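Local coordinates for putative amidohydrolase/peptidase (Burkholderia cenocepacia, PDB 4WJB), which probably hydrolyses carbon-nitrogen bonds other than peptide bonds, as a zinc-binding member of the peptidase M20 family, at residues A[198-203]-A[414-419]; A[298-303]-A[309-314]; A[235-240]-A[281-286]. All coordinates share one frame; numbering follows the deposited sequence.

Interaction 1. Residues A[198-203]-A[414-419]; sequences AAYELH and LRAVLQ. With ZN (zinc ion), chain E; EDO (1,2-ethanediol), chain J; EDO (1,2-ethanediol), chain K.
Tyr200, on strand 198-204, lays one face of its ring against the methyl of Ala416 on helix 403-421, with Val417 touching obliquely, a helix-on-sheet contact in the catalytic, zinc-binding domain of the M20 fold. Between them the two segments bury 125 Å², and Tyr200 supplies about half of it. The evidence for a CH-pi contact is geometric: Ala416 CB stands 4.2 Å from the centroid of the Tyr200 ring and only 11° off the ring normal, so the methyl sits over the middle of the face. Val417 arrives differently. Its CG2 branch approaches Tyr200 CD2 obliquely at 4.3 Å, adding a second apolar contact. With CG anti to the carbonyl carbon (chi1 -64°), the ring of Tyr200 is carried off the strand toward the helix. Further cover for Tyr200 comes from Cys347 and Thr350, so that helix 345-357 also contributes to the burial of the ring.

The phenol oxygen meets an ethanediol molecule, probably from the crystallisation liquor: Tyr200 OH and its O2 are hydrogen-bonded at 2.9 Å, and O2 lies near the ring plane. The backbone of Tyr200 belongs to the sheet core, hydrogen-bonded to Met92 on neighbouring strand 91-96.

The same strand runs on to the metal site. One residue along, Glu201, extended beyond CG, has its two carboxylate oxygens held by Ser95 OG and Ala373 N. Two residues further, His203 has its ring turned to the zinc ion, which it shares with His96 and Asp107. The strand thus carries helix packing at Tyr200 and metal binding at its far end, where His203 NE2 lies 2.2 Å from the zinc.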
ATOM      1  N   ALA A 198      40.266   0.470  25.447  1.00 23.75           N
ATOM      2  CA  ALA A 198      39.102  -0.338  25.120  1.00 22.19           C
ATOM      3  C   ALA A 198      37.847   0.412  25.525  1.00 21.90           C
ATOM      4  O   ALA A 198      37.893   1.299  26.385  1.00 20.84           O
ATOM      5  CB  ALA A 198      39.163  -1.697  25.813  1.00 23.06           C
ATOM      6  N   ALA A 199      36.729   0.065  24.895  1.00 19.57           N
ATOM      7  CA  ALA A 199      35.454   0.677  25.229  1.00 19.94           C
ATOM      8  C   ALA A 199      34.378  -0.387  25.372  1.00 18.66           C
ATOM      9  O   ALA A 199      34.354  -1.362  24.626  1.00 18.25           O
ATOM     10  CB  ALA A 199      35.056   1.703  24.180  1.00 20.24           C
ATOM     11  N   TYR A 200      33.497  -0.192  26.343  1.00 19.11           N
ATOM     12  CA  TYR A 200      32.380  -1.099  26.570  1.00 18.46           C
ATOM     13  C   TYR A 200      31.103  -0.316  26.800  1.00 16.48           C
ATOM     14  O   TYR A 200      31.103   0.628  27.575  1.00 16.87           O
ATOM     15  CB  TYR A 200      32.649  -1.992  27.777  1.00 18.80           C
ATOM     16  CG  TYR A 200      33.819  -2.922  27.610  1.00 20.06           C
ATOM     17  CD1 TYR A 200      33.674  -4.132  26.950  1.00 19.62           C
ATOM     18  CD2 TYR A 200      35.070  -2.596  28.123  1.00 20.32           C
ATOM     19  CE1 TYR A 200      34.744  -4.994  26.795  1.00 23.68           C
ATOM     20  CE2 TYR A 200      36.144  -3.454  27.976  1.00 18.12           C
ATOM     21  CZ  TYR A 200      35.978  -4.645  27.315  1.00 22.10           C
ATOM     22  OH  TYR A 200      37.045  -5.493  27.164  1.00 23.33           O
ATOM     23  N   GLU A 201      30.017  -0.710  26.139  1.00 15.92           N
ATOM     24  CA  GLU A 201      28.716  -0.102  26.404  1.00 16.07           C
ATOM     25  C   GLU A 201      27.704  -1.154  26.847  1.00 17.21           C
ATOM     26  O   GLU A 201      27.461  -2.141  26.153  1.00 21.26           O
ATOM     27  CB  GLU A 201      28.185   0.653  25.175  1.00 15.51           C
ATOM     28  CG  GLU A 201      26.815   1.290  25.418  1.00 17.57           C
ATOM     29  CD  GLU A 201      26.403   2.284  24.341  1.00 22.80           C
ATOM     30  OE1 GLU A 201      25.281   2.831  24.437  1.00 24.19           O
ATOM     31  OE2 GLU A 201      27.191   2.523  23.407  1.00 22.72           O
ATOM     32  N   LEU A 202      27.124  -0.928  28.017  1.00 16.80           N
ATOM     33  CA  LEU A 202      26.058  -1.762  28.553  1.00 18.50           C
ATOM     34  C   LEU A 202      24.708  -1.185  28.123  1.00 15.70           C
ATOM     35  O   LEU A 202      24.488   0.007  28.274  1.00 15.58           O
ATOM     36  CB  LEU A 202      26.180  -1.822  30.080  1.00 18.36           C
ATOM     37  CG  LEU A 202      25.085  -2.482  30.911  1.00 18.73           C
ATOM     38  CD1 LEU A 202      24.980  -3.966  30.592  1.00 17.50           C
ATOM     39  CD2 LEU A 202      25.362  -2.255  32.392  1.00 16.23           C
ATOM     40  N   HIS A 203      23.818  -2.011  27.572  1.00 16.66           N
ATOM     41  CA  HIS A 203      22.558  -1.507  27.020  1.00 18.82           C
ATOM     42  C   HIS A 203      21.495  -2.609  27.027  1.00 21.77           C
ATOM     43  O   HIS A 203      21.811  -3.794  26.898  1.00 21.75           O
ATOM     44  CB  HIS A 203      22.777  -0.976  25.586  1.00 19.09           C
ATOM     45  CG  HIS A 203      21.780   0.060  25.137  1.00 19.56           C
ATOM     46  ND1 HIS A 203      20.488  -0.255  24.766  1.00 21.28           N
ATOM     47  CD2 HIS A 203      21.903   1.399  24.956  1.00 18.51           C
ATOM     48  CE1 HIS A 203      19.853   0.847  24.401  1.00 19.63           C
ATOM     49  NE2 HIS A 203      20.688   1.867  24.506  1.00 19.18           N
ATOM     50  N   LEU A 414      31.417  -4.596  35.111  1.00 21.87           N
ATOM     51  CA  LEU A 414      32.443  -4.456  36.140  1.00 24.05           C
ATOM     52  C   LEU A 414      33.647  -5.351  35.858  1.00 25.63           C
ATOM     53  O   LEU A 414      34.784  -4.890  35.878  1.00 24.85           O
ATOM     54  CB  LEU A 414      31.858  -4.774  37.516  1.00 26.48           C
ATOM     55  CG  LEU A 414      32.864  -4.913  38.664  1.00 27.82           C
ATOM     56  CD1 LEU A 414      33.669  -3.628  38.866  1.00 28.88           C
ATOM     57  CD2 LEU A 414      32.167  -5.329  39.957  1.00 28.31           C
ATOM     58  N   ARG A 415      33.399  -6.628  35.583  1.00 22.03           N
ATOM     59  CA  ARG A 415      34.496  -7.567  35.362  1.00 30.89           C
ATOM     60  C   ARG A 415      35.225  -7.312  34.053  1.00 27.47           C
ATOM     61  O   ARG A 415      36.440  -7.449  33.982  1.00 24.88           O
ATOM     62  CB  ARG A 415      33.982  -9.008  35.403  1.00 39.20           C
ATOM     63  CG  ARG A 415      33.325  -9.361  36.719  1.00 42.94           C
ATOM     64  CD  ARG A 415      34.324  -9.991  37.680  1.00 47.13           C
ATOM     65  NE  ARG A 415      34.268 -11.450  37.604  1.00 49.42           N
ATOM     66  CZ  ARG A 415      33.841 -12.239  38.588  1.00 50.32           C
ATOM     67  NH1 ARG A 415      33.809 -13.551  38.409  1.00 53.79           N
ATOM     68  NH2 ARG A 415      33.454 -11.728  39.754  1.00 48.46           N
ATOM     69  N   ALA A 416      34.473  -6.961  33.012  1.00 27.34           N
ATOM     70  CA  ALA A 416      35.061  -6.623  31.722  1.00 26.80           C
ATOM     71  C   ALA A 416      35.966  -5.394  31.827  1.00 25.43           C
ATOM     72  O   ALA A 416      37.105  -5.406  31.352  1.00 22.74           O
ATOM     73  CB  ALA A 416      33.966  -6.388  30.684  1.00 24.53           C
ATOM     74  N   VAL A 417      35.443  -4.334  32.438  1.00 21.80           N
ATOM     75  CA  VAL A 417      36.186  -3.088  32.593  1.00 22.33           C
ATOM     76  C   VAL A 417      37.417  -3.323  33.447  1.00 23.77           C
ATOM     77  O   VAL A 417      38.516  -2.857  33.125  1.00 26.54           O
ATOM     78  CB  VAL A 417      35.318  -1.981  33.222  1.00 23.40           C
ATOM     79  CG1 VAL A 417      36.188  -0.824  33.715  1.00 25.93           C
ATOM     80  CG2 VAL A 417      34.278  -1.501  32.222  1.00 24.86           C
ATOM     81  N   LEU A 418      37.230  -4.067  34.531  1.00 24.78           N
ATOM     82  CA  LEU A 418      38.326  -4.388  35.431  1.00 27.32           C
ATOM     83  C   LEU A 418      39.446  -5.123  34.697  1.00 30.04           C
ATOM     84  O   LEU A 418      40.604  -4.735  34.796  1.00 29.06           O
ATOM     85  CB  LEU A 418      37.830  -5.227  36.604  1.00 29.97           C
ATOM     86  CG  LEU A 418      38.907  -5.593  37.623  1.00 30.74           C
ATOM     87  CD1 LEU A 418      39.609  -4.337  38.126  1.00 31.02           C
ATOM     88  CD2 LEU A 418      38.310  -6.381  38.775  1.00 31.84           C
ATOM     89  N   GLN A 419      39.099  -6.166  33.943  1.00 29.33           N
ATOM     90  CA  GLN A 419      40.110  -6.942  33.225  1.00 30.99           C
ATOM     91  C   GLN A 419      40.902  -6.077  32.239  1.00 30.81           C
ATOM     92  O   GLN A 419      42.129  -6.157  32.179  1.00 31.22           O
ATOM     93  CB  GLN A 419      39.471  -8.118  32.479  1.00 30.88           C
ATOM     94  CG  GLN A 419      40.474  -8.925  31.669  1.00 35.72           C
ATOM     95  CD  GLN A 419      39.850 -10.103  30.951  1.00 40.73           C
ATOM     96  OE1 GLN A 419      38.785 -10.587  31.332  1.00 43.01           O
ATOM     97  NE2 GLN A 419      40.510 -10.566  29.897  1.00 43.36           N
TER
HETATM   98 ZN    ZN E 501      20.004   3.709  23.621  0.72 30.64          ZN
HETATM   99  C1  EDO J 506      31.202   2.854  25.079  1.00 36.33           C
HETATM  100  O1  EDO J 506      31.817   3.990  25.688  1.00 34.23           O
HETATM  101  C2  EDO J 506      30.326   3.343  23.933  1.00 36.63           C
HETATM  102  O2  EDO J 506      29.319   4.214  24.456  1.00 36.20           O
HETATM  103  C1  EDO K 507      41.609  -5.391  25.050  1.00 43.48           C
HETATM  104  O1  EDO K 507      41.878  -4.911  23.731  1.00 45.13           O
HETATM  105  C2  EDO K 507      40.104  -5.396  25.282  1.00 43.33           C
HETATM  106  O2  EDO K 507      39.849  -5.274  26.685  1.00 42.78           O
HETATM  107  O   HOH W   1      21.667   3.583  22.329  1.00 26.12           O

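Interaction 2. Residues A[298-303]-A[309-314]. With SO4 (sulfate ion), chain G.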
ATOM      1  N   VAL A 298      12.567  -2.296   0.156  1.00 23.17           N
ATOM      2  CA  VAL A 298      13.192  -3.506   0.662  1.00 20.78           C
ATOM      3  C   VAL A 298      14.383  -3.112   1.522  1.00 21.61           C
ATOM      4  O   VAL A 298      15.157  -2.225   1.154  1.00 23.76           O
ATOM      5  CB  VAL A 298      13.666  -4.442  -0.473  1.00 21.54           C
ATOM      6  CG1 VAL A 298      14.267  -5.716   0.097  1.00 20.23           C
ATOM      7  CG2 VAL A 298      12.519  -4.783  -1.409  1.00 22.77           C
ATOM      8  N   GLU A 299      14.534  -3.753   2.673  1.00 20.61           N
ATOM      9  CA  GLU A 299      15.765  -3.567   3.434  1.00 20.60           C
ATOM     10  C   GLU A 299      16.298  -4.909   3.921  1.00 17.56           C
ATOM     11  O   GLU A 299      15.543  -5.780   4.357  1.00 16.37           O
ATOM     12  CB  GLU A 299      15.558  -2.585   4.601  1.00 20.32           C
ATOM     13  CG  GLU A 299      14.580  -3.019   5.673  1.00 22.55           C
ATOM     14  CD  GLU A 299      15.007  -2.562   7.065  1.00 24.65           C
ATOM     15  OE1 GLU A 299      14.982  -1.344   7.345  1.00 25.14           O
ATOM     16  OE2 GLU A 299      15.388  -3.430   7.876  1.00 22.98           O
ATOM     17  N   PHE A 300      17.607  -5.080   3.778  1.00 18.27           N
ATOM     18  CA  PHE A 300      18.320  -6.241   4.289  1.00 19.48           C
ATOM     19  C   PHE A 300      19.196  -5.803   5.450  1.00 21.12           C
ATOM     20  O   PHE A 300      19.815  -4.737   5.390  1.00 21.71           O
ATOM     21  CB  PHE A 300      19.194  -6.884   3.206  1.00 18.70           C
ATOM     22  CG  PHE A 300      18.422  -7.509   2.079  1.00 18.94           C
ATOM     23  CD1 PHE A 300      17.332  -8.328   2.335  1.00 19.93           C
ATOM     24  CD2 PHE A 300      18.798  -7.289   0.763  1.00 19.25           C
ATOM     25  CE1 PHE A 300      16.628  -8.913   1.298  1.00 23.05           C
ATOM     26  CE2 PHE A 300      18.093  -7.871  -0.282  1.00 20.87           C
ATOM     27  CZ  PHE A 300      17.010  -8.683  -0.015  1.00 21.81           C
ATOM     28  N   ARG A 301      19.255  -6.613   6.503  1.00 19.23           N
ATOM     29  CA  ARG A 301      20.206  -6.365   7.589  1.00 20.96           C
ATOM     30  C   ARG A 301      20.885  -7.667   8.001  1.00 21.94           C
ATOM     31  O   ARG A 301      20.223  -8.699   8.132  1.00 23.37           O
ATOM     32  CB  ARG A 301      19.514  -5.718   8.794  1.00 21.39           C
ATOM     33  CG  ARG A 301      18.777  -4.431   8.455  1.00 23.59           C
ATOM     34  CD  ARG A 301      18.444  -3.614   9.692  1.00 24.16           C
ATOM     35  NE  ARG A 301      17.451  -2.592   9.384  1.00 22.36           N
ATOM     36  CZ  ARG A 301      17.273  -1.484  10.096  1.00 25.42           C
ATOM     37  NH1 ARG A 301      18.025  -1.249  11.163  1.00 24.41           N
ATOM     38  NH2 ARG A 301      16.345  -0.606   9.737  1.00 24.74           N
ATOM     39  N   HIS A 302      22.203  -7.607   8.197  1.00 20.89           N
ATOM     40  CA  HIS A 302      23.010  -8.783   8.522  1.00 20.74           C
ATOM     41  C   HIS A 302      24.406  -8.346   8.958  1.00 21.97           C
ATOM     42  O   HIS A 302      24.944  -7.375   8.429  1.00 22.92           O
ATOM     43  CB  HIS A 302      23.112  -9.723   7.318  1.00 22.76           C
ATOM     44  CG  HIS A 302      23.536 -11.116   7.668  1.00 22.77           C
ATOM     45  ND1 HIS A 302      24.858 -11.490   7.777  1.00 22.94           N
ATOM     46  CD2 HIS A 302      22.809 -12.231   7.928  1.00 21.31           C
ATOM     47  CE1 HIS A 302      24.927 -12.770   8.095  1.00 24.17           C
ATOM     48  NE2 HIS A 302      23.698 -13.245   8.187  1.00 20.19           N
ATOM     49  N   PRO A 303      25.004  -9.066   9.920  1.00 21.79           N
ATOM     50  CA  PRO A 303      26.349  -8.710  10.393  1.00 23.82           C
ATOM     51  C   PRO A 303      27.459  -9.026   9.390  1.00 26.18           C
ATOM     52  O   PRO A 303      28.603  -8.626   9.607  1.00 24.75           O
ATOM     53  CB  PRO A 303      26.513  -9.570  11.651  1.00 24.38           C
ATOM     54  CG  PRO A 303      25.613 -10.754  11.412  1.00 22.66           C
ATOM     55  CD  PRO A 303      24.418 -10.173  10.697  1.00 20.47           C
ATOM     56  N   ASP A 309      25.813  -9.043   0.281  1.00 31.27           N
ATOM     57  CA  ASP A 309      26.084  -9.105  -1.153  1.00 33.38           C
ATOM     58  C   ASP A 309      25.240 -10.187  -1.812  1.00 33.53           C
ATOM     59  O   ASP A 309      24.708  -9.991  -2.906  1.00 34.22           O
ATOM     60  CB  ASP A 309      27.565  -9.366  -1.423  1.00 34.54           C
ATOM     61  CG  ASP A 309      28.422  -8.136  -1.213  1.00 37.25           C
ATOM     62  OD1 ASP A 309      27.863  -7.023  -1.126  1.00 38.36           O
ATOM     63  OD2 ASP A 309      29.659  -8.285  -1.139  1.00 39.31           O
ATOM     64  N   GLU A 310      25.118 -11.329  -1.143  1.00 33.05           N
ATOM     65  CA  GLU A 310      24.327 -12.436  -1.681  1.00 33.52           C
ATOM     66  C   GLU A 310      22.841 -12.093  -1.709  1.00 30.29           C
ATOM     67  O   GLU A 310      22.126 -12.456  -2.649  1.00 30.06           O
ATOM     68  CB  GLU A 310      24.563 -13.709  -0.866  1.00 37.75           C
ATOM     69  CG  GLU A 310      26.011 -14.181  -0.871  1.00 42.57           C
ATOM     70  CD  GLU A 310      26.182 -15.558  -0.257  1.00 47.17           C
ATOM     71  OE1 GLU A 310      25.161 -16.198   0.073  1.00 46.74           O
ATOM     72  OE2 GLU A 310      27.340 -16.004  -0.113  1.00 49.98           O
ATOM     73  N   LEU A 311      22.376 -11.400  -0.672  1.00 26.74           N
ATOM     74  CA  LEU A 311      20.988 -10.955  -0.614  1.00 26.59           C
ATOM     75  C   LEU A 311      20.694  -9.966  -1.734  1.00 28.34           C
ATOM     76  O   LEU A 311      19.636 -10.026  -2.361  1.00 29.81           O
ATOM     77  CB  LEU A 311      20.682 -10.321   0.738  1.00 24.78           C
ATOM     78  CG  LEU A 311      20.601 -11.318   1.895  1.00 24.19           C
ATOM     79  CD1 LEU A 311      20.607 -10.594   3.226  1.00 20.95           C
ATOM     80  CD2 LEU A 311      19.352 -12.171   1.750  1.00 23.26           C
ATOM     81  N   ASP A 312      21.638  -9.062  -1.977  1.00 25.85           N
ATOM     82  CA  ASP A 312      21.507  -8.089  -3.050  1.00 27.25           C
ATOM     83  C   ASP A 312      21.360  -8.794  -4.391  1.00 29.23           C
ATOM     84  O   ASP A 312      20.447  -8.502  -5.167  1.00 29.04           O
ATOM     85  CB  ASP A 312      22.715  -7.152  -3.083  1.00 27.49           C
ATOM     86  CG  ASP A 312      22.674  -6.201  -4.263  1.00 30.09           C
ATOM     87  OD1 ASP A 312      21.983  -5.163  -4.168  1.00 30.00           O
ATOM     88  OD2 ASP A 312      23.325  -6.495  -5.287  1.00 31.35           O
ATOM     89  N   ALA A 313      22.264  -9.730  -4.650  1.00 30.59           N
ATOM     90  CA  ALA A 313      22.258 -10.476  -5.896  1.00 29.63           C
ATOM     91  C   ALA A 313      20.966 -11.275  -6.054  1.00 30.23           C
ATOM     92  O   ALA A 313      20.381 -11.320  -7.143  1.00 30.75           O
ATOM     93  CB  ALA A 313      23.468 -11.396  -5.965  1.00 29.57           C
ATOM     94  N   ALA A 314      20.515 -11.896  -4.967  1.00 26.17           N
ATOM     95  CA  ALA A 314      19.321 -12.738  -5.022  1.00 27.47           C
ATOM     96  C   ALA A 314      18.069 -11.914  -5.317  1.00 28.27           C
ATOM     97  O   ALA A 314      17.227 -12.310  -6.127  1.00 31.24           O
ATOM     98  CB  ALA A 314      19.155 -13.510  -3.722  1.00 23.93           C
TER
HETATM   99  S   SO4 G 503      17.049   2.128  12.094  1.00 65.34           S
HETATM  100  O1  SO4 G 503      15.750   1.695  11.591  1.00 63.34           O
HETATM  101  O2  SO4 G 503      18.058   1.965  11.046  1.00 65.09           O
HETATM  102  O3  SO4 G 503      16.985   3.533  12.476  1.00 66.20           O
HETATM  103  O4  SO4 G 503      17.421   1.330  13.258  1.00 65.12           O
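A backbone carbonyl, as well as an aliphatic side chain, packs against the aromatic ring here: Phe300 CE2 lies 3.4 Å from Leu311 O, at van der Waals distance. The setting is the alpha/beta dimerisation domain of the M20 family, where helix 305-326 follows strand 289-302 directly and folds back across the sheet. Phe300 and Leu311 account for most of the 184 Å² buried between the segments. Leu311 CB stands over one face of the Phe300 ring, 3.7 Å from its centroid and 17° off the normal, which meets the geometry of a CH-pi contact. The displacement is toward the rim, so CB comes nearest to CD2, while Leu311 CD1 reaches back to Phe300 CG and CB. On the opposite face, also toward the rim, lies Val298 CG1, leaving the ring clasped between strand and helix. Phe300 holds CG anti to the carbonyl carbon (chi1 -67°), which directs the ring at the helix. Leu308 and Leu315 of that helix add to its cover.

The other side of the strand is polar. Arg301 grips Glu299 side-on, NE to one oxygen and NH2 to the other. At the guanidinium edge, NH2 also donates to a sulfate, probably from the crystallisation liquor, that Asn288 and His239 of the second subunit bind too. The straighter bond within the pair joins Arg301 NH2 to the syn lone pair of Glu299 OE1, 2.9 Å away at 169°.

Interaction 3. Residues A[235-240]-A[281-286]. With EDO (1,2-ethanediol), chain H.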
ATOM      1  N   GLY A 235       2.944  -1.766 -14.613  1.00 34.36           N
ATOM      2  CA  GLY A 235       2.054  -2.619 -15.375  1.00 35.20           C
ATOM      3  C   GLY A 235       1.102  -1.810 -16.223  1.00 37.64           C
ATOM      4  O   GLY A 235       1.473  -0.769 -16.763  1.00 40.70           O
ATOM      5  N   VAL A 236      -0.132  -2.289 -16.340  1.00 35.75           N
ATOM      6  CA  VAL A 236      -1.130  -1.623 -17.163  1.00 38.25           C
ATOM      7  C   VAL A 236      -2.434  -1.424 -16.400  1.00 37.94           C
ATOM      8  O   VAL A 236      -3.059  -2.395 -15.969  1.00 35.47           O
ATOM      9  CB  VAL A 236      -1.419  -2.422 -18.449  1.00 37.35           C
ATOM     10  CG1 VAL A 236      -2.489  -1.734 -19.280  1.00 41.00           C
ATOM     11  CG2 VAL A 236      -0.146  -2.606 -19.259  1.00 37.49           C
ATOM     12  N   ASP A 237      -2.831  -0.165 -16.225  1.00 40.06           N
ATOM     13  CA  ASP A 237      -4.131   0.154 -15.646  1.00 41.74           C
ATOM     14  C   ASP A 237      -5.224  -0.509 -16.475  1.00 40.97           C
ATOM     15  O   ASP A 237      -5.268  -0.350 -17.694  1.00 41.58           O
ATOM     16  CB  ASP A 237      -4.355   1.669 -15.590  1.00 47.72           C
ATOM     17  CG  ASP A 237      -3.596   2.338 -14.455  1.00 50.19           C
ATOM     18  OD1 ASP A 237      -2.742   1.681 -13.826  1.00 48.18           O
ATOM     19  OD2 ASP A 237      -3.854   3.534 -14.192  1.00 53.45           O
ATOM     20  N   ALA A 238      -6.094  -1.270 -15.823  1.00 38.38           N
ATOM     21  CA  ALA A 238      -7.144  -1.976 -16.544  1.00 38.89           C
ATOM     22  C   ALA A 238      -8.354  -2.223 -15.658  1.00 35.71           C
ATOM     23  O   ALA A 238      -8.220  -2.574 -14.483  1.00 31.26           O
ATOM     24  CB  ALA A 238      -6.618  -3.289 -17.094  1.00 39.01           C
ATOM     25  N   HIS A 239      -9.534  -2.022 -16.234  1.00 30.48           N
ATOM     26  CA  HIS A 239     -10.786  -2.315 -15.559  1.00 32.35           C
ATOM     27  C   HIS A 239     -10.907  -3.822 -15.350  1.00 30.47           C
ATOM     28  O   HIS A 239     -10.791  -4.595 -16.297  1.00 33.62           O
ATOM     29  CB  HIS A 239     -11.965  -1.772 -16.371  1.00 39.32           C
ATOM     30  CG  HIS A 239     -13.290  -1.919 -15.693  1.00 44.12           C
ATOM     31  ND1 HIS A 239     -14.225  -2.854 -16.082  1.00 46.57           N
ATOM     32  CD2 HIS A 239     -13.836  -1.251 -14.650  1.00 46.88           C
ATOM     33  CE1 HIS A 239     -15.292  -2.753 -15.310  1.00 48.46           C
ATOM     34  NE2 HIS A 239     -15.081  -1.789 -14.431  1.00 48.56           N
ATOM     35  N   ALA A 240     -11.145  -4.227 -14.107  1.00 28.66           N
ATOM     36  CA  ALA A 240     -11.098  -5.635 -13.719  1.00 28.20           C
ATOM     37  C   ALA A 240     -12.139  -6.507 -14.417  1.00 29.80           C
ATOM     38  O   ALA A 240     -11.839  -7.628 -14.824  1.00 29.42           O
ATOM     39  CB  ALA A 240     -11.248  -5.755 -12.207  1.00 26.81           C
ATOM     40  N   GLU A 281       3.061   1.138  -2.000  1.00 26.51           N
ATOM     41  CA  GLU A 281       2.134   2.098  -2.578  1.00 29.20           C
ATOM     42  C   GLU A 281       1.659   1.592  -3.931  1.00 29.30           C
ATOM     43  O   GLU A 281       2.422   1.551  -4.897  1.00 30.76           O
ATOM     44  CB  GLU A 281       2.786   3.477  -2.727  1.00 35.43           C
ATOM     45  CG  GLU A 281       3.286   4.089  -1.425  1.00 36.61           C
ATOM     46  CD  GLU A 281       2.174   4.684  -0.578  1.00 40.62           C
ATOM     47  OE1 GLU A 281       2.488   5.329   0.446  1.00 44.68           O
ATOM     48  OE2 GLU A 281       0.989   4.521  -0.931  1.00 41.60           O
ATOM     49  N   ALA A 282       0.396   1.193  -3.993  1.00 29.55           N
ATOM     50  CA  ALA A 282      -0.189   0.745  -5.244  1.00 30.53           C
ATOM     51  C   ALA A 282      -0.875   1.912  -5.932  1.00 31.93           C
ATOM     52  O   ALA A 282      -1.345   2.842  -5.276  1.00 31.97           O
ATOM     53  CB  ALA A 282      -1.170  -0.386  -4.999  1.00 28.72           C
ATOM     54  N   ARG A 283      -0.916   1.875  -7.257  1.00 32.91           N
ATOM     55  CA  ARG A 283      -1.668   2.874  -7.998  1.00 35.83           C
ATOM     56  C   ARG A 283      -2.375   2.234  -9.198  1.00 36.05           C
ATOM     57  O   ARG A 283      -1.830   1.335  -9.844  1.00 36.32           O
ATOM     58  CB  ARG A 283      -0.763   4.029  -8.437  1.00 39.15           C
ATOM     59  CG  ARG A 283       0.413   3.640  -9.308  1.00 43.99           C
ATOM     60  CD  ARG A 283       0.776   4.790 -10.237  1.00 47.82           C
ATOM     61  NE  ARG A 283      -0.394   5.216 -10.998  1.00 49.84           N
ATOM     62  CZ  ARG A 283      -0.784   4.661 -12.141  1.00 49.71           C
ATOM     63  NH1 ARG A 283      -1.870   5.106 -12.759  1.00 50.25           N
ATOM     64  NH2 ARG A 283      -0.088   3.662 -12.665  1.00 49.07           N
ATOM     65  N   PRO A 284      -3.603   2.690  -9.491  1.00 34.29           N
ATOM     66  CA  PRO A 284      -4.286   3.801  -8.815  1.00 33.38           C
ATOM     67  C   PRO A 284      -4.885   3.418  -7.464  1.00 29.85           C
ATOM     68  O   PRO A 284      -5.434   4.285  -6.782  1.00 29.66           O
ATOM     69  CB  PRO A 284      -5.388   4.174  -9.806  1.00 34.50           C
ATOM     70  CG  PRO A 284      -5.729   2.880 -10.456  1.00 35.11           C
ATOM     71  CD  PRO A 284      -4.439   2.098 -10.550  1.00 34.96           C
ATOM     72  N   ASN A 285      -4.772   2.142  -7.098  1.00 29.86           N
ATOM     73  CA  ASN A 285      -5.223   1.631  -5.803  1.00 27.93           C
ATOM     74  C   ASN A 285      -6.744   1.718  -5.650  1.00 27.95           C
ATOM     75  O   ASN A 285      -7.252   2.021  -4.574  1.00 29.11           O
ATOM     76  CB  ASN A 285      -4.523   2.379  -4.651  1.00 26.56           C
ATOM     77  CG  ASN A 285      -4.354   1.519  -3.401  1.00 25.93           C
ATOM     78  OD1 ASN A 285      -4.105   0.315  -3.486  1.00 23.43           O
ATOM     79  ND2 ASN A 285      -4.490   2.141  -2.234  1.00 24.92           N
ATOM     80  N   SER A 286      -7.470   1.449  -6.731  1.00 27.76           N
ATOM     81  CA  SER A 286      -8.927   1.372  -6.663  1.00 30.60           C
ATOM     82  C   SER A 286      -9.359  -0.088  -6.775  1.00 28.37           C
ATOM     83  O   SER A 286      -8.779  -0.862  -7.537  1.00 29.18           O
ATOM     84  CB  SER A 286      -9.580   2.227  -7.752  1.00 35.67           C
ATOM     85  OG  SER A 286      -8.985   1.996  -9.011  1.00 39.11           O
TER
HETATM   86  C1  EDO H 504     -18.235  -1.472 -12.312  1.00 38.74           C
HETATM   87  O1  EDO H 504     -16.873  -1.595 -11.886  1.00 36.71           O
HETATM   88  C2  EDO H 504     -18.406  -2.178 -13.652  1.00 40.42           C
HETATM   89  O2  EDO H 504     -19.792  -2.454 -13.894  1.00 41.05           O
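The carboxylate of Asp237 and the guanidinium of Arg283 meet with their planes 24° apart, and Asp237 OD2 comes to the guanidinium obliquely. The bond is Arg283 NH1 to Asp237 OD2, 2.9 Å long, and it is a salt bridge with an N-H...O angle of 133°, well short of straight. NH1 approaches on the syn side of OD2, somewhat out of the carboxylate plane, while OD2 itself lies 29° out of the guanidinium plane. Asp237 OD1 takes a looser place, 3.5 Å from Arg283 NH2, so one oxygen carries the directed bond.

Arg283 reaches its partner by a bend. Its CG lies between the backbone N and the carbonyl carbon, and the chain bends at chi3; the two side chains cross at about a right angle, although their flat ends are much closer to parallel. Pro284, preceded by a cis peptide bond, supplies an apolar neighbour: its CD is 3.7 Å from Asp237 OD1.

Farther along the first segment, His239 has at its ring edge an ethanediol, probably from the crystallisation liquor; NE2 and O1 of that molecule are hydrogen-bonded at 3.1 Å, and either could be the donor. Arg301 of the second subunit and Asn288 also hydrogen-bond this ethanediol, and Asn285 bonds through OD1 to Ile280 N of the second subunit.

All three residues that touch are exposed, and the segments bury just 111 Å² together. This is a surface salt bridge between the loop after strand 217-234 and the end of strand 274-283, in the dimerisation domain of the M20 fold, beside the interface of the two subunits.

From the N terminus, the first contact segment reached, after several earlier strands and helices, is on strand 198-204, whose partner helix 403-421 comes near the C terminus; interaction 1 therefore closes a loop with 210 residues between its segments, and both others nest inside it. Interaction 3 closes next, joining 235-240 to 281-286 across an intervening helix, 251-268. Interaction 2 follows in series, a short closure with five residues between its segments, most of them the start of helix 305-326. Interactions 2 and 3 belong to the dimerisation domain, their centres 29 Å apart, and strands 274-283 and 289-302 pair antiparallel between them; both touch the second subunit. Interaction 1 lies in the zinc-binding domain, its centre 56 Å from that of interaction 3.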